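NADH:ubiquinone oxidoreductase, Na translocating, F subunit (Porphyromonas gingivalis, PDB 2R6H) is a flavoprotein subunit of the ferredoxin-reductase type, whose crystallised region pairs an FAD-binding beta-barrel domain with an NAD-binding domain of Rossmann type. Local coordinates at residues M37-K48 and V141-H151. Sequence-based numbering, arbitrary orientation.
With FAD (flavin-adenine dinucleotide), chain H.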
loop_
_atom_site.group_PDB
_atom_site.type_symbol
_atom_site.label_atom_id
_atom_site.label_comp_id
_atom_site.label_asym_id
_atom_site.label_seq_id
_atom_site.Cartn_x
_atom_site.Cartn_y
_atom_site.Cartn_z
HETATM N N MSE A 37 -11.557 -4.104 16.508
HETATM C CA MSE A 37 -11.719 -2.794 15.885
HETATM C C MSE A 37 -12.740 -2.838 14.741
HETATM O O MSE A 37 -12.526 -3.498 13.717
HETATM C CB MSE A 37 -10.382 -2.254 15.385
HETATM C CG MSE A 37 -10.421 -0.792 14.980
HETATM SE SE MSE A 37 -8.917 -0.293 13.834
HETATM C CE MSE A 37 -7.467 -0.445 15.130
ATOM N N ASN A 38 -13.862 -2.153 14.953
ATOM C CA ASN A 38 -14.874 -1.968 13.932
ATOM C C ASN A 38 -14.398 -0.886 12.999
ATOM O O ASN A 38 -14.190 0.240 13.434
ATOM C CB ASN A 38 -16.180 -1.492 14.566
ATOM C CG ASN A 38 -16.571 -2.306 15.780
ATOM O OD1 ASN A 38 -16.254 -3.492 15.866
ATOM N ND2 ASN A 38 -17.272 -1.674 16.728
ATOM N N PHE A 39 -14.220 -1.201 11.723
ATOM C CA PHE A 39 -13.830 -0.163 10.781
ATOM C C PHE A 39 -14.449 -0.363 9.418
ATOM O O PHE A 39 -14.841 -1.466 9.082
ATOM C CB PHE A 39 -12.302 -0.066 10.676
ATOM C CG PHE A 39 -11.646 -1.273 10.063
ATOM C CD1 PHE A 39 -11.220 -1.255 8.748
ATOM C CD2 PHE A 39 -11.436 -2.421 10.807
ATOM C CE1 PHE A 39 -10.605 -2.363 8.187
ATOM C CE2 PHE A 39 -10.818 -3.533 10.243
ATOM C CZ PHE A 39 -10.405 -3.503 8.937
ATOM N N LYS A 40 -14.555 0.708 8.641
ATOM C CA LYS A 40 -14.980 0.580 7.251
ATOM C C LYS A 40 -13.733 0.485 6.353
ATOM O O LYS A 40 -12.705 1.090 6.660
ATOM C CB LYS A 40 -15.900 1.745 6.855
ATOM C CG LYS A 40 -17.235 1.766 7.614
ATOM C CD LYS A 40 -18.199 2.856 7.121
ATOM C CE LYS A 40 -19.024 2.432 5.875
ATOM N NZ LYS A 40 -20.362 1.789 6.183
ATOM N N SER A 41 -13.811 -0.282 5.263
ATOM C CA SER A 41 -12.618 -0.601 4.463
ATOM C C SER A 41 -11.994 0.611 3.814
ATOM O O SER A 41 -12.649 1.325 3.057
ATOM C CB SER A 41 -12.950 -1.605 3.379
ATOM O OG SER A 41 -13.855 -2.553 3.887
ATOM N N GLY A 42 -10.719 0.837 4.092
ATOM C CA GLY A 42 -10.069 2.017 3.576
ATOM C C GLY A 42 -9.810 3.032 4.662
ATOM O O GLY A 42 -9.185 4.060 4.404
ATOM N N SER A 43 -10.284 2.755 5.874
ATOM C CA SER A 43 -9.957 3.597 7.025
ATOM C C SER A 43 -8.542 3.291 7.488
ATOM O O SER A 43 -7.961 2.267 7.106
ATOM C CB SER A 43 -10.937 3.380 8.181
ATOM O OG SER A 43 -12.029 4.288 8.130
ATOM N N TYR A 44 -7.983 4.175 8.306
ATOM C CA TYR A 44 -6.617 3.969 8.772
ATOM C C TYR A 44 -6.527 4.012 10.273
ATOM O O TYR A 44 -7.442 4.477 10.947
ATOM C CB TYR A 44 -5.665 5.007 8.182
ATOM C CG TYR A 44 -5.960 6.435 8.587
ATOM C CD1 TYR A 44 -5.308 7.031 9.660
ATOM C CD2 TYR A 44 -6.876 7.192 7.883
ATOM C CE1 TYR A 44 -5.569 8.345 10.026
ATOM C CE2 TYR A 44 -7.143 8.507 8.238
ATOM C CZ TYR A 44 -6.491 9.080 9.310
ATOM O OH TYR A 44 -6.776 10.385 9.650
ATOM N N ALA A 45 -5.411 3.516 10.790
ATOM C CA ALA A 45 -5.148 3.532 12.221
ATOM C C ALA A 45 -3.908 4.371 12.514
ATOM O O ALA A 45 -3.275 4.893 11.596
ATOM C CB ALA A 45 -4.971 2.116 12.739
ATOM N N GLN A 46 -3.555 4.504 13.784
ATOM C CA GLN A 46 -2.391 5.295 14.131
ATOM C C GLN A 46 -1.502 4.599 15.126
ATOM O O GLN A 46 -1.983 4.109 16.149
ATOM C CB GLN A 46 -2.827 6.614 14.717
ATOM C CG GLN A 46 -3.807 7.313 13.870
ATOM C CD GLN A 46 -3.849 8.764 14.199
ATOM O OE1 GLN A 46 -4.048 9.138 15.355
ATOM N NE2 GLN A 46 -3.645 9.606 13.190
ATOM N N ILE A 47 -0.204 4.582 14.835
ATOM C CA ILE A 47 0.770 3.987 15.734
ATOM C C ILE A 47 1.425 5.057 16.580
ATOM O O ILE A 47 1.731 6.139 16.088
ATOM C CB ILE A 47 1.898 3.267 14.976
ATOM C CG1 ILE A 47 1.337 2.416 13.842
ATOM C CG2 ILE A 47 2.707 2.400 15.936
ATOM C CD1 ILE A 47 0.360 1.375 14.304
ATOM N N LYS A 48 1.628 4.754 17.859
ATOM C CA LYS A 48 2.474 5.592 18.686
ATOM C C LYS A 48 3.905 5.173 18.439
ATOM O O LYS A 48 4.266 4.015 18.624
ATOM C CB LYS A 48 2.124 5.486 20.176
ATOM C CG LYS A 48 1.113 6.536 20.641
ATOM C CD LYS A 48 1.093 6.723 22.161
ATOM C CE LYS A 48 -0.077 7.623 22.590
ATOM N NZ LYS A 48 -0.152 7.809 24.074
ATOM N N VAL A 141 2.904 -2.569 20.489
ATOM C CA VAL A 141 2.691 -1.242 19.918
ATOM C C VAL A 141 1.389 -0.667 20.417
ATOM O O VAL A 141 0.430 -1.412 20.643
ATOM C CB VAL A 141 2.602 -1.301 18.396
ATOM C CG1 VAL A 141 3.930 -0.958 17.786
ATOM C CG2 VAL A 141 2.117 -2.679 17.956
HETATM N N MSE A 142 1.351 0.652 20.574
HETATM C CA MSE A 142 0.108 1.345 20.891
HETATM C C MSE A 142 -0.558 1.759 19.603
HETATM O O MSE A 142 0.075 2.357 18.740
HETATM C CB MSE A 142 0.381 2.581 21.732
HETATM C CG MSE A 142 1.069 2.285 23.044
HETATM SE SE MSE A 142 -0.041 1.257 24.288
HETATM C CE MSE A 142 1.395 0.267 25.206
HETATM N N MSE A 143 -1.838 1.448 19.470
HETATM C CA MSE A 143 -2.518 1.690 18.215
HETATM C C MSE A 143 -3.935 2.177 18.420
HETATM O O MSE A 143 -4.670 1.643 19.234
HETATM C CB MSE A 143 -2.532 0.420 17.382
HETATM C CG MSE A 143 -2.891 0.674 15.950
HETATM SE SE MSE A 143 -2.834 -0.924 14.845
HETATM C CE MSE A 143 -4.402 -1.838 15.576
ATOM N N SER A 144 -4.319 3.199 17.677
ATOM C CA SER A 144 -5.683 3.712 17.764
ATOM C C SER A 144 -6.360 3.703 16.404
ATOM O O SER A 144 -5.699 3.734 15.369
ATOM C CB SER A 144 -5.702 5.131 18.350
ATOM O OG SER A 144 -4.758 5.985 17.719
ATOM N N GLY A 145 -7.685 3.664 16.411
ATOM C CA GLY A 145 -8.451 3.712 15.181
ATOM C C GLY A 145 -9.906 3.386 15.452
ATOM O O GLY A 145 -10.262 3.139 16.606
ATOM N N PRO A 146 -10.747 3.381 14.393
ATOM C CA PRO A 146 -10.345 3.668 13.009
ATOM C C PRO A 146 -10.444 5.160 12.723
ATOM O O PRO A 146 -11.115 5.869 13.464
ATOM C CB PRO A 146 -11.421 2.950 12.185
ATOM C CG PRO A 146 -12.426 2.429 13.173
ATOM C CD PRO A 146 -12.186 3.107 14.464
ATOM N N TYR A 147 -9.802 5.626 11.665
ATOM C CA TYR A 147 -9.998 6.993 11.225
ATOM C C TYR A 147 -10.287 7.004 9.738
ATOM O O TYR A 147 -10.090 5.990 9.060
ATOM C CB TYR A 147 -8.756 7.836 11.498
ATOM C CG TYR A 147 -8.287 7.803 12.927
ATOM C CD1 TYR A 147 -7.391 6.834 13.358
ATOM C CD2 TYR A 147 -8.735 8.742 13.847
ATOM C CE1 TYR A 147 -6.949 6.797 14.664
ATOM C CE2 TYR A 147 -8.308 8.715 15.166
ATOM C CZ TYR A 147 -7.410 7.741 15.573
ATOM O OH TYR A 147 -6.964 7.694 16.881
ATOM N N GLY A 148 -10.749 8.141 9.230
ATOM C CA GLY A 148 -10.640 8.445 7.815
ATOM C C GLY A 148 -11.960 8.288 7.085
ATOM O O GLY A 148 -12.905 7.703 7.612
ATOM N N ASP A 149 -12.022 8.815 5.867
ATOM C CA ASP A 149 -13.289 8.963 5.160
ATOM C C ASP A 149 -13.290 8.169 3.858
ATOM O O ASP A 149 -14.300 8.113 3.155
ATOM C CB ASP A 149 -13.573 10.439 4.875
ATOM C CG ASP A 149 -15.057 10.747 4.823
ATOM O OD1 ASP A 149 -15.796 10.001 4.147
ATOM O OD2 ASP A 149 -15.484 11.734 5.459
ATOM N N PHE A 150 -12.154 7.554 3.544
ATOM C CA PHE A 150 -11.944 6.959 2.230
ATOM C C PHE A 150 -12.717 5.653 2.085
ATOM O O PHE A 150 -12.238 4.590 2.480
ATOM C CB PHE A 150 -10.453 6.717 1.984
ATOM C CG PHE A 150 -10.151 6.093 0.652
ATOM C CD1 PHE A 150 -9.498 4.874 0.574
ATOM C CD2 PHE A 150 -10.521 6.725 -0.524
ATOM C CE1 PHE A 150 -9.220 4.298 -0.650
ATOM C CE2 PHE A 150 -10.246 6.154 -1.751
ATOM C CZ PHE A 150 -9.595 4.938 -1.814
ATOM N N HIS A 151 -13.954 5.648 1.509
ATOM C CA HIS A 151 -14.815 4.466 1.529
ATOM C C HIS A 151 -15.537 4.223 0.199
ATOM O O HIS A 151 -15.790 5.158 -0.565
ATOM C CB HIS A 151 -15.859 4.573 2.655
ATOM C CG HIS A 151 -15.275 4.793 4.024
ATOM N ND1 HIS A 151 -15.743 5.762 4.882
ATOM C CD2 HIS A 151 -14.269 4.160 4.674
ATOM C CE1 HIS A 151 -15.041 5.723 6.005
ATOM N NE2 HIS A 151 -14.143 4.764 5.903
HETATM P PA FAD H . 8.977 10.950 8.181
HETATM O O1A FAD H . 7.586 11.570 8.254
HETATM O O2A FAD H . 9.873 11.267 9.383
HETATM O O5B FAD H . 9.731 11.396 6.811
HETATM C C5B FAD H . 9.222 11.001 5.546
HETATM C C4B FAD H . 10.303 11.121 4.479
HETATM O O4B FAD H . 10.748 12.462 4.396
HETATM C C3B FAD H . 11.518 10.263 4.794
HETATM O O3B FAD H . 11.850 9.521 3.647
HETATM C C2B FAD H . 12.635 11.235 5.105
HETATM O O2B FAD H . 13.853 10.768 4.569
HETATM C C1B FAD H . 12.168 12.506 4.401
HETATM N N9A FAD H . 12.690 13.767 4.998
HETATM C C8A FAD H . 12.686 14.156 6.322
HETATM N N7A FAD H . 13.256 15.386 6.416
HETATM C C5A FAD H . 13.625 15.795 5.171
HETATM C C6A FAD H . 14.246 16.955 4.685
HETATM N N6A FAD H . 14.675 17.899 5.523
HETATM N N1A FAD H . 14.498 17.087 3.325
HETATM C C2A FAD H . 14.139 16.075 2.446
HETATM N N3A FAD H . 13.526 14.928 2.929
HETATM C C4A FAD H . 13.274 14.786 4.268
HETATM N N1 FAD H . 2.172 4.799 4.660
HETATM C C2 FAD H . 2.326 3.447 4.498
HETATM O O2 FAD H . 3.454 3.013 4.308
HETATM N N3 FAD H . 1.221 2.609 4.550
HETATM C C4 FAD H . -0.056 3.117 4.772
HETATM O O4 FAD H . -1.079 2.413 4.831
HETATM C C4X FAD H . -0.196 4.484 4.937
HETATM N N5 FAD H . -1.455 4.996 5.157
HETATM C C5X FAD H . -1.596 6.361 5.309
HETATM C C6 FAD H . -2.873 6.872 5.518
HETATM C C7 FAD H . -3.063 8.239 5.685
HETATM C C7M FAD H . -4.461 8.748 5.915
HETATM C C8 FAD H . -1.958 9.091 5.636
HETATM C C8M FAD H . -2.134 10.565 5.805
HETATM C C9 FAD H . -0.686 8.573 5.422
HETATM C C9A FAD H . -0.491 7.209 5.258
HETATM N N10 FAD H . 0.773 6.685 5.040
HETATM C C10 FAD H . 0.917 5.326 4.877
HETATM C "C1'" FAD H . 2.023 7.503 5.175
HETATM C "C2'" FAD H . 2.546 7.342 6.592
HETATM O "O2'" FAD H . 1.585 7.839 7.491
HETATM C "C3'" FAD H . 3.859 8.084 6.817
HETATM O "O3'" FAD H . 3.829 9.365 6.230
HETATM C "C4'" FAD H . 5.009 7.257 6.274
HETATM O "O4'" FAD H . 5.119 6.134 7.107
HETATM C "C5'" FAD H . 6.319 8.022 6.333
HETATM O "O5'" FAD H . 6.399 8.662 7.586
HETATM P P FAD H . 7.698 8.453 8.510
HETATM O O1P FAD H . 7.416 8.910 9.922
HETATM O O2P FAD H . 8.151 7.017 8.445
HETATM O O3P FAD H . 8.810 9.379 7.842
HETATM O O HOH W 1 -9.688 6.560 4.950
#
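Tyr44 and Tyr147 form a hydrogen-bonded pair on neighbouring antiparallel strands, 44-48 and 141-147, of the FAD-binding beta barrel in this ferredoxin-reductase-like protein, their side chains on the same face of the sheet. Gln46 N and Ser144 N each bond to the other residue's carbonyl oxygen; between these two pairs the register shifts by one, a beta bulge taking in Gly145 and Pro146, which are joined by a cis peptide. With CG held between its backbone N and carbonyl carbon (chi1 63°), Tyr44 lays one ring face against Tyr147 CB, 3.4 Å from Tyr44 CZ, a CH-pi contact. The tyrosine rings themselves, 27° from parallel, barely overlap. At Gly148 a CB would strike the Tyr44 ring, and the backbone angles themselves call for glycine. Gln46 lays its CD over one face of the Tyr147 ring, while the Tyr147 hydroxyl and Ser144 OG share a hydrogen bond. On the other side of the sheet, the long, unbranched, buried side chain of Met143 packs its CG 3.7 Å from Ile47 CD1, and its bend at chi3 (71°) brings its methyl against that of Met37; both are selenomethionine. Beyond the strands, in one of two modelled conformers, His151 NE2 shares a hydrogen bond with Ser43 OG. The flat aromatic ring of Tyr44 suits a place between a CB and a methyl group: opposite Tyr147 CB, FAD C7M lies 3.5 Å from Tyr44 CD2.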